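Local coordinates for Ice-binding protein (Colwellia, PDB 3WP9) that binds to the surface of ice crystals, inhibits their growth and suppresses ice recrystallization, at residues L46-E50 and P63-S67; P93-L99 and G112-S118; Q146-V152 and G174-E180; V197-L201 and I214-T218. All coordinates share one frame; numbering follows the deposited sequence.

Contact 1. Residues L46-E50 and P63-S67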
# COMPACT_ATOMS: atom_id res chain seq x y z
N LEU A 46 12.05 -8.99 -8.55
CA LEU A 46 12.18 -9.83 -7.35
C LEU A 46 12.56 -11.24 -7.79
O LEU A 46 12.23 -11.68 -8.96
CB LEU A 46 10.77 -9.97 -6.69
CG LEU A 46 10.28 -8.79 -5.81
CD1 LEU A 46 8.77 -8.77 -5.59
CD2 LEU A 46 10.95 -8.95 -4.44
N ASN A 47 13.18 -11.96 -6.85
CA ASN A 47 13.64 -13.33 -7.06
C ASN A 47 12.47 -14.22 -6.64
O ASN A 47 11.72 -13.87 -5.77
CB ASN A 47 14.89 -13.66 -6.25
CG ASN A 47 15.50 -15.01 -6.66
OD1 ASN A 47 14.94 -16.09 -6.38
ND2 ASN A 47 16.64 -14.96 -7.34
N CYS A 48 12.28 -15.35 -7.34
CA CYS A 48 11.18 -16.24 -7.03
C CYS A 48 11.21 -16.64 -5.57
O CYS A 48 10.16 -16.81 -4.93
CB CYS A 48 11.23 -17.43 -7.99
SG CYS A 48 10.68 -16.93 -9.64
N ASP A 49 12.39 -16.72 -4.97
CA ASP A 49 12.46 -17.10 -3.54
C ASP A 49 12.03 -16.00 -2.55
O ASP A 49 11.90 -16.21 -1.34
CB ASP A 49 13.83 -17.70 -3.17
CG ASP A 49 15.03 -16.76 -3.51
OD1 ASP A 49 14.96 -15.52 -3.33
OD2 ASP A 49 16.08 -17.28 -3.96
N GLU A 50 11.78 -14.81 -3.06
CA GLU A 50 11.33 -13.76 -2.19
C GLU A 50 9.79 -13.63 -2.14
O GLU A 50 9.29 -12.79 -1.37
CB GLU A 50 11.94 -12.39 -2.60
CG GLU A 50 13.45 -12.41 -2.60
CD GLU A 50 14.01 -11.13 -3.17
OE1 GLU A 50 14.28 -10.19 -2.35
OE2 GLU A 50 14.08 -11.03 -4.43
N PRO A 63 10.76 -13.25 -13.91
CA PRO A 63 11.61 -14.15 -13.12
C PRO A 63 11.30 -15.62 -13.39
O PRO A 63 10.14 -16.02 -13.42
CB PRO A 63 11.29 -13.76 -11.67
CG PRO A 63 10.97 -12.31 -11.80
CD PRO A 63 10.21 -12.13 -13.09
N LEU A 64 12.35 -16.40 -13.51
CA LEU A 64 12.23 -17.83 -13.70
C LEU A 64 12.63 -18.48 -12.39
O LEU A 64 13.57 -18.02 -11.73
CB LEU A 64 13.17 -18.25 -14.83
CG LEU A 64 12.97 -17.49 -16.15
CD1 LEU A 64 14.08 -17.68 -17.20
CD2 LEU A 64 11.61 -17.84 -16.75
N PRO A 65 11.97 -19.57 -12.06
CA PRO A 65 11.01 -20.27 -12.92
C PRO A 65 9.54 -19.91 -12.70
O PRO A 65 8.68 -20.31 -13.50
CB PRO A 65 11.21 -21.72 -12.48
CG PRO A 65 11.40 -21.57 -10.99
CD PRO A 65 12.28 -20.38 -10.84
N CYS A 66 9.26 -19.17 -11.62
CA CYS A 66 7.93 -19.04 -11.03
C CYS A 66 6.98 -18.06 -11.73
O CYS A 66 5.77 -18.14 -11.53
CB CYS A 66 8.08 -18.62 -9.58
SG CYS A 66 8.62 -16.88 -9.46
N SER A 67 7.46 -17.14 -12.56
CA SER A 67 6.50 -16.15 -13.02
C SER A 67 5.49 -16.75 -14.00
O SER A 67 5.81 -17.74 -14.70
CB SER A 67 7.16 -14.90 -13.61
OG SER A 67 7.92 -15.21 -14.78
O HOH W 1 13.91 -16.04 -9.53

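Contact 2. Residues P93-L99 and G112-S118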
# COMPACT_ATOMS: atom_id res chain seq x y z
N PRO A 93 -18.43 13.48 3.01
CA PRO A 93 -17.60 14.69 3.24
C PRO A 93 -16.28 14.24 3.92
O PRO A 93 -16.26 13.13 4.46
CB PRO A 93 -18.45 15.51 4.24
CG PRO A 93 -19.32 14.47 4.92
CD PRO A 93 -19.56 13.34 3.96
N ALA A 94 -15.27 15.10 3.89
CA ALA A 94 -14.11 14.91 4.80
C ALA A 94 -14.52 15.25 6.20
O ALA A 94 -15.10 16.31 6.46
CB ALA A 94 -12.92 15.77 4.42
N ASP A 95 -14.17 14.38 7.14
CA ASP A 95 -14.37 14.58 8.58
C ASP A 95 -13.35 15.52 9.20
O ASP A 95 -13.68 16.26 10.11
CB ASP A 95 -14.30 13.29 9.30
CG ASP A 95 -15.44 12.38 8.99
OD1 ASP A 95 -16.53 12.60 9.57
OD2 ASP A 95 -15.28 11.43 8.20
N HIS A 96 -12.10 15.50 8.71
CA HIS A 96 -11.04 16.40 9.13
C HIS A 96 -10.25 16.85 7.93
O HIS A 96 -9.98 16.06 7.01
CB HIS A 96 -10.11 15.73 10.16
CG HIS A 96 -10.84 15.10 11.31
ND1 HIS A 96 -11.33 13.80 11.27
CD2 HIS A 96 -11.19 15.59 12.52
CE1 HIS A 96 -11.96 13.53 12.40
NE2 HIS A 96 -11.86 14.59 13.19
N THR A 97 -9.86 18.10 7.95
CA THR A 97 -9.08 18.65 6.89
C THR A 97 -7.86 19.30 7.46
O THR A 97 -7.96 20.10 8.43
CB THR A 97 -9.93 19.64 6.04
OG1 THR A 97 -10.27 20.75 6.89
CG2 THR A 97 -11.20 18.97 5.61
N GLU A 98 -6.68 18.99 6.90
CA GLU A 98 -5.42 19.66 7.28
C GLU A 98 -5.03 19.35 8.76
O GLU A 98 -4.45 20.17 9.42
CB GLU A 98 -5.45 21.19 7.06
CG GLU A 98 -6.01 21.74 5.74
CD GLU A 98 -5.45 21.15 4.44
OE1 GLU A 98 -4.56 20.28 4.37
OE2 GLU A 98 -5.96 21.53 3.38
N LEU A 99 -5.41 18.19 9.22
CA LEU A 99 -5.13 17.77 10.58
C LEU A 99 -3.62 17.79 10.82
O LEU A 99 -2.83 17.20 10.05
CB LEU A 99 -5.67 16.39 10.80
CG LEU A 99 -5.60 15.78 12.19
CD1 LEU A 99 -6.36 16.68 13.15
CD2 LEU A 99 -6.33 14.46 12.10
N GLY A 112 -12.94 7.61 9.78
CA GLY A 112 -13.35 8.85 9.13
C GLY A 112 -12.63 9.06 7.83
O GLY A 112 -11.71 8.27 7.48
N VAL A 113 -13.03 10.11 7.14
CA VAL A 113 -12.34 10.60 5.94
C VAL A 113 -11.48 11.78 6.31
O VAL A 113 -11.92 12.76 6.90
CB VAL A 113 -13.37 10.92 4.75
CG1 VAL A 113 -12.64 11.54 3.54
CG2 VAL A 113 -14.14 9.64 4.35
N TYR A 114 -10.17 11.68 6.03
CA TYR A 114 -9.22 12.72 6.34
C TYR A 114 -8.66 13.22 5.05
O TYR A 114 -8.29 12.42 4.18
CB TYR A 114 -8.08 12.14 7.22
CG TYR A 114 -8.53 11.71 8.60
CD1 TYR A 114 -9.19 10.50 8.77
CD2 TYR A 114 -8.25 12.48 9.73
CE1 TYR A 114 -9.62 10.07 10.05
CE2 TYR A 114 -8.67 12.05 11.03
CZ TYR A 114 -9.36 10.86 11.14
OH TYR A 114 -9.80 10.40 12.41
N LYS A 115 -8.51 14.51 4.97
CA LYS A 115 -8.01 15.12 3.75
C LYS A 115 -6.93 16.13 4.03
O LYS A 115 -7.04 16.98 4.94
CB LYS A 115 -9.19 15.78 2.99
CG LYS A 115 -8.72 16.55 1.76
CD LYS A 115 -9.85 17.23 1.00
CE LYS A 115 -10.75 16.18 0.37
NZ LYS A 115 -10.02 15.46 -0.72
N TRP A 116 -5.87 16.09 3.21
CA TRP A 116 -4.81 17.05 3.31
C TRP A 116 -4.53 17.55 1.92
O TRP A 116 -4.41 16.74 0.98
CB TRP A 116 -3.50 16.42 3.82
CG TRP A 116 -3.58 16.02 5.29
CD1 TRP A 116 -3.21 16.80 6.38
CD2 TRP A 116 -4.02 14.78 5.80
NE1 TRP A 116 -3.42 16.08 7.56
CE2 TRP A 116 -3.90 14.84 7.22
CE3 TRP A 116 -4.50 13.60 5.20
CZ2 TRP A 116 -4.25 13.77 8.03
CZ3 TRP A 116 -4.87 12.54 6.02
CH2 TRP A 116 -4.74 12.64 7.43
N SER A 117 -4.33 18.83 1.84
CA SER A 117 -4.01 19.46 0.55
C SER A 117 -2.46 19.62 0.42
O SER A 117 -1.94 20.24 -0.48
CB SER A 117 -4.74 20.81 0.45
OG SER A 117 -4.20 21.77 1.35
N SER A 118 -1.75 18.92 1.30
CA SER A 118 -0.33 19.08 1.49
C SER A 118 0.27 17.66 1.48
O SER A 118 -0.43 16.66 1.35
CB SER A 118 -0.07 19.69 2.93
OG SER A 118 -0.66 18.88 4.01
O HOH W 2 -2.16 20.29 5.79
O HOH W 3 -6.86 16.10 7.72

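Contact 3. Residues Q146-V152 and G174-E180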
# COMPACT_ATOMS: atom_id res chain seq x y z
N GLN A 146 7.01 8.41 5.80
CA GLN A 146 7.09 7.86 7.18
C GLN A 146 8.59 7.90 7.58
O GLN A 146 9.47 7.39 6.86
CB GLN A 146 6.56 6.46 7.19
CG GLN A 146 6.61 5.88 8.63
CD GLN A 146 6.02 4.53 8.69
OE1 GLN A 146 6.15 3.71 7.77
NE2 GLN A 146 5.33 4.23 9.85
N ALA A 147 8.86 8.46 8.75
CA ALA A 147 10.24 8.59 9.26
C ALA A 147 10.80 7.24 9.72
O ALA A 147 10.05 6.27 10.01
CB ALA A 147 10.35 9.61 10.36
N ASN A 148 12.14 7.19 9.70
CA ASN A 148 12.84 5.97 10.14
C ASN A 148 12.40 5.61 11.55
O ASN A 148 12.20 6.48 12.42
CB ASN A 148 14.37 6.25 10.16
CG ASN A 148 14.95 6.61 8.84
OD1 ASN A 148 14.45 6.30 7.77
ND2 ASN A 148 16.09 7.22 8.91
N ALA A 149 12.22 4.33 11.72
CA ALA A 149 11.94 3.74 13.05
C ALA A 149 10.57 4.09 13.58
O ALA A 149 10.29 3.88 14.77
CB ALA A 149 13.02 4.14 14.07
N LYS A 150 9.70 4.65 12.72
CA LYS A 150 8.34 5.00 13.22
C LYS A 150 7.31 3.99 12.79
O LYS A 150 7.58 3.16 11.87
CB LYS A 150 7.91 6.45 12.81
CG LYS A 150 8.94 7.46 13.26
CD LYS A 150 9.26 7.29 14.78
CE LYS A 150 10.20 8.37 15.35
NZ LYS A 150 10.48 8.09 16.83
N ARG A 151 6.10 4.08 13.39
CA ARG A 151 5.12 3.06 13.21
C ARG A 151 3.68 3.55 13.01
O ARG A 151 3.34 4.54 13.66
CB ARG A 151 5.11 2.12 14.47
CG ARG A 151 6.41 1.39 14.62
CD ARG A 151 6.34 0.30 15.71
NE ARG A 151 7.65 -0.27 15.91
CZ ARG A 151 7.92 -1.12 16.91
NH1 ARG A 151 6.94 -1.42 17.78
NH2 ARG A 151 9.14 -1.65 17.03
N VAL A 152 2.94 2.86 12.16
CA VAL A 152 1.48 3.01 12.19
C VAL A 152 1.01 1.91 13.13
O VAL A 152 1.30 0.75 12.90
CB VAL A 152 0.91 2.83 10.76
CG1 VAL A 152 -0.62 2.68 10.81
CG2 VAL A 152 1.37 3.99 9.87
N GLY A 174 10.59 5.11 5.57
CA GLY A 174 11.96 5.10 6.08
C GLY A 174 12.41 3.68 6.44
O GLY A 174 11.84 2.69 5.98
N THR A 175 13.51 3.63 7.19
CA THR A 175 14.10 2.34 7.53
C THR A 175 13.55 1.83 8.87
O THR A 175 13.26 2.59 9.77
CB THR A 175 15.59 2.44 7.67
OG1 THR A 175 16.01 3.45 8.60
CG2 THR A 175 16.28 2.74 6.24
N TYR A 176 13.51 0.52 8.95
CA TYR A 176 13.15 -0.16 10.21
C TYR A 176 11.83 0.38 10.81
O TYR A 176 11.66 0.52 12.03
CB TYR A 176 14.33 -0.15 11.17
CG TYR A 176 15.54 -0.80 10.55
CD1 TYR A 176 15.57 -2.17 10.37
CD2 TYR A 176 16.64 -0.02 10.15
CE1 TYR A 176 16.69 -2.80 9.78
CE2 TYR A 176 17.74 -0.63 9.60
CZ TYR A 176 17.75 -1.98 9.39
OH TYR A 176 18.88 -2.54 8.86
N ALA A 177 10.88 0.69 9.91
CA ALA A 177 9.59 1.22 10.30
C ALA A 177 8.59 0.12 10.16
O ALA A 177 8.90 -1.01 9.75
CB ALA A 177 9.24 2.42 9.35
N SER A 178 7.34 0.42 10.52
CA SER A 178 6.23 -0.52 10.35
C SER A 178 4.99 0.25 9.90
O SER A 178 4.66 1.33 10.50
CB SER A 178 5.95 -1.18 11.71
OG SER A 178 5.02 -2.21 11.48
N PHE A 179 4.45 -0.23 8.79
CA PHE A 179 3.37 0.49 8.14
C PHE A 179 2.18 -0.44 7.94
O PHE A 179 2.34 -1.65 7.65
CB PHE A 179 3.89 1.12 6.80
CG PHE A 179 2.88 2.05 6.15
CD1 PHE A 179 2.88 3.41 6.43
CD2 PHE A 179 1.96 1.51 5.24
CE1 PHE A 179 1.95 4.27 5.77
CE2 PHE A 179 1.04 2.34 4.61
CZ PHE A 179 1.01 3.70 4.92
N GLU A 180 0.99 0.17 8.01
CA GLU A 180 -0.25 -0.61 7.88
C GLU A 180 -1.19 0.09 6.89
O GLU A 180 -1.39 1.31 6.99
CB GLU A 180 -1.01 -0.57 9.26
CG GLU A 180 -0.18 -1.11 10.46
CD GLU A 180 -0.14 -2.61 10.50
OE1 GLU A 180 -1.03 -3.31 9.93
OE2 GLU A 180 0.82 -3.13 11.09
O HOH W 4 9.33 -0.38 13.67
O HOH W 5 2.66 -1.50 12.33

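Contact 4. Residues V197-L201 and I214-T218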
# COMPACT_ATOMS: atom_id res chain seq x y z
N VAL A 197 5.62 -3.93 6.08
CA VAL A 197 4.36 -3.37 5.71
C VAL A 197 3.29 -4.51 5.85
O VAL A 197 3.47 -5.58 5.30
CB VAL A 197 4.36 -2.91 4.23
CG1 VAL A 197 2.92 -2.53 3.82
CG2 VAL A 197 5.38 -1.77 4.09
N ASN A 198 2.20 -4.23 6.55
CA ASN A 198 1.03 -5.11 6.51
C ASN A 198 -0.04 -4.38 5.74
O ASN A 198 -0.58 -3.36 6.22
CB ASN A 198 0.54 -5.34 7.95
CG ASN A 198 1.52 -6.20 8.74
OD1 ASN A 198 1.84 -7.30 8.33
ND2 ASN A 198 2.04 -5.64 9.86
N GLY A 199 -0.25 -4.82 4.51
CA GLY A 199 -0.95 -3.99 3.59
C GLY A 199 -0.79 -4.40 2.18
O GLY A 199 -0.37 -5.52 1.88
N ARG A 200 -1.21 -3.49 1.30
CA ARG A 200 -1.03 -3.72 -0.12
C ARG A 200 -0.40 -2.43 -0.72
O ARG A 200 -0.76 -1.34 -0.41
CB ARG A 200 -2.41 -4.00 -0.79
CG ARG A 200 -3.08 -5.26 -0.21
CD ARG A 200 -4.40 -5.54 -0.97
NE ARG A 200 -5.13 -6.63 -0.24
CZ ARG A 200 -4.81 -7.93 -0.30
NH1 ARG A 200 -3.82 -8.42 -1.09
NH2 ARG A 200 -5.53 -8.79 0.42
N LEU A 201 0.59 -2.68 -1.59
CA LEU A 201 1.30 -1.59 -2.26
C LEU A 201 0.90 -1.57 -3.70
O LEU A 201 1.30 -2.46 -4.47
CB LEU A 201 2.82 -1.84 -2.13
CG LEU A 201 3.33 -1.94 -0.66
CD1 LEU A 201 4.86 -2.15 -0.71
CD2 LEU A 201 2.99 -0.71 0.20
N ILE A 214 6.86 -7.66 3.43
CA ILE A 214 5.64 -7.11 2.97
C ILE A 214 4.57 -8.22 3.06
O ILE A 214 4.70 -9.24 2.34
CB ILE A 214 5.76 -6.62 1.50
CG1 ILE A 214 7.03 -5.71 1.27
CG2 ILE A 214 4.46 -5.94 1.06
CD1 ILE A 214 7.08 -4.36 1.94
N ASN A 215 3.55 -7.97 3.91
CA ASN A 215 2.50 -9.01 4.14
C ASN A 215 1.13 -8.57 3.66
O ASN A 215 0.70 -7.45 4.01
CB ASN A 215 2.36 -9.25 5.63
CG ASN A 215 3.63 -9.73 6.31
OD1 ASN A 215 4.30 -10.60 5.81
ND2 ASN A 215 3.93 -9.17 7.47
N ALA A 216 0.41 -9.44 2.93
CA ALA A 216 -0.99 -9.12 2.69
C ALA A 216 -1.70 -8.92 4.05
O ALA A 216 -1.33 -9.55 5.06
CB ALA A 216 -1.67 -10.20 1.88
N PRO A 217 -2.67 -7.98 4.13
CA PRO A 217 -3.35 -7.66 5.39
C PRO A 217 -4.40 -8.74 5.70
O PRO A 217 -4.97 -9.33 4.80
CB PRO A 217 -4.01 -6.31 5.12
CG PRO A 217 -4.23 -6.34 3.61
CD PRO A 217 -3.20 -7.21 2.98
N THR A 218 -4.61 -9.02 6.95
CA THR A 218 -5.47 -10.19 7.16
C THR A 218 -6.93 -9.78 7.15
O THR A 218 -7.29 -8.58 7.34
CB THR A 218 -5.16 -10.96 8.43
OG1 THR A 218 -5.19 -10.02 9.51
CG2 THR A 218 -3.79 -11.68 8.29
O HOH W 6 -7.13 -8.25 3.21

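Contact 1. Residues L46-E50 and P63-S67
Cys48 and Cys66 are joined by a disulfide, SG to SG at 2.1 Å, with the torsion about the sulfur–sulfur bond at -79°, near the relaxed right angle. The two halves reach it from different rotamers: Cys48 SG stands beside its own backbone N, whereas Cys66 SG (chi1 73°) is tucked between backbone N and carbonyl carbon.

Apolar packing gathers round the Cys48 sulfur: SG rests on Pro63 CB at 3.8 Å and lies 4.0 Å from Pro65 CD, in the proline that follows a cis peptide bond. Pro63 CG in turn meets the carbonyl Leu46 O at 3.2 Å.

No direct hydrogen bond spans the contact, but one water accepts from Cys48 N (2.8 Å) and donates to Leu64 O (3.0 Å).

Other polar bonds shape each loop from within. Asp49 N gives an almost straight bond to a lone pair of Asn47 OD1, an Asx turn that leads into the 3-10 turn 48-50, while Asn47 N donates to Glu50 OE2, whose partner oxygen OE1 accepts from Ser28 N. Pro63 O takes both Ser67 N and Ser67 OG.

With Met55 of strand 55-57 against Leu46, Pro63 and Cys66, this is a disulfide cross-link between surface loops next to the edge strand 67-69, at one end of a right-handed beta-helix.

Contact 2. Residues P93-L99 and G112-S118
His96 and Tyr114 lie side by side on paired strands, their rings nearly parallel (planes 17° apart) but slid so far that they barely overlap. Their centroids are 4.7 Å apart, and His96 ND1 comes within 3.2 Å of Tyr114 CE2. Both side chains have CG anti to the carbonyl carbon (chi1 -51° and -67°), which sends the two rings the same way. Leu99 CD2 reaches the edge of the tyrosine ring, 3.5 Å from CE2.

Asp95 points at the neighbouring strand, and its OD2 accepts from Val113 N on its anti lone pair at 2.8 Å, while Val113 O receives both Asp95 N and His96 N. Lys115 N to His96 O and Glu98 N to Lys115 O continue the parallel pairing of strand 96-97, an edge strand of its sheet, with 112-116. Aligned side chains on successive coils of this kind are characteristic of the parallel beta-helix.

Past the strand, Glu98 bends at its second torsion and brings its carboxylate back to Ser117: OE1 accepts Ser117 N on its syn lone pair at 2.9 Å, and OE2 is met by Ser117 OG from above the carboxylate plane at 2.7 Å. A water joins OE1 to Ser118 OG. An alanine in place of Glu98 is likely to leave Ser117 N and OG without these acceptors. Trp116 NE1 donates in its ring plane to a lone pair of Leu99 O at 2.8 Å, while a second water, held by Leu99 N and Lys115 O, sits over one face of the indole, toward its rim.

Contact 3. Residues Q146-V152 and G174-E180
Gln146 and Val152 pack against Ser178 and Phe179 where two successive coils of the beta-helix round a corner, the first through a type II turn from Ala147 to Lys150. This inner part is tight. The glutamine chain is extended, CG anti to the backbone N (chi1 -179°), and carries NE2 to Ser178 O at 3.0 Å. Val152 N reaches the same oxygen at 2.8 Å from the opposite face of the carbonyl plane, a double grip on one acceptor. Gln146 OE1 lies at the edge of the Phe179 ring, 3.5 Å from CD1, buried and without a polar partner. A leucine in its place would probably leave Ser178 O with Val152 N as its one donor across the contact and take away the group at the edge of the Phe179 ring. Val152 splits its methyls, CG2 against Phe179 CD1 at 3.8 Å and CG1 against Glu180 CB, and Ala177 CB presses on Lys150 O.

Toward the loop tips the contact is polar and more open. Gly174 lets Asn148 OD1 approach its CA, and that oxygen accepts from Thr175 N at 2.9 Å, with the donor well above the amide plane. Ala149 N bonds to Thr175 O. Exposed Tyr176 leads away, its side chain about 4 Å from that of Thr193, a probable ice-binding residue. Water bridges Arg151 NE to Tyr176 O. At the other end a water accepts from Ser178 OG at 2.6 Å and donates to Val152 O and to Glu180 OE2, an oxygen that also takes Asn198 ND2.

Contact 4. Residues V197-L201 and I214-T218
Ile214 lies alongside Val197, both side chains pointing into the core, where Ile214 CD1 rests 3.8 Å from Val197 CG2. Leu201 crosses the isoleucine at about a right angle, with CD1 against the same methyl. Ile214 CG1 lies anti to the carbonyl carbon (chi1 -49°), and the turn at chi2 (-67°) brings CD1 to both neighbours.

Asn215 does the polar work. Its backbone N donates to Val197 O and its carbonyl accepts from Gly199 N, each at 2.8 Å. Its ND2 gives Asn198 OD1 a bond of 2.9 Å, in the plane of its own amide and with the two amides only 22° apart. The pair is a short, two-residue version of the asparagine ladders known from parallel beta-helices; Asn198 ND2 turns to the preceding coil, where a carboxylate continues the row.

Pro217 fills the corner where the chain turns at Gly199 from one sheet to another. Its CD packs at 3.5 Å on Gly199 O and sits over one face of the Arg200 guanidinium, 3.7 Å from CZ, towards the rim. The arginine chain crosses the proline ring nearly square-on; NH1 is held by Phe14 O, and NH2 makes a long water bridge to Pro217 O.

From the N terminus, contact 1 is the first to close a loop, of 12 residues containing strand 55-57. Helix 71-89 follows, and contact 2 then closes another 12 residues on the opposite side of the chain's centre, about 40 Å away between centres. Contact 3 shuts a loop of 21 residues, and contact 4 one of 12 nearer the C terminus. All four run in series, none nested or crossed. Contacts 2 and 4 both reach the ten-stranded parallel sheet, whereas contacts 3 and 4 meet directly in the four-stranded one, through a probable hydrogen bond from Asn198 N to Phe179 O that joins strands 178-180 and 196-198.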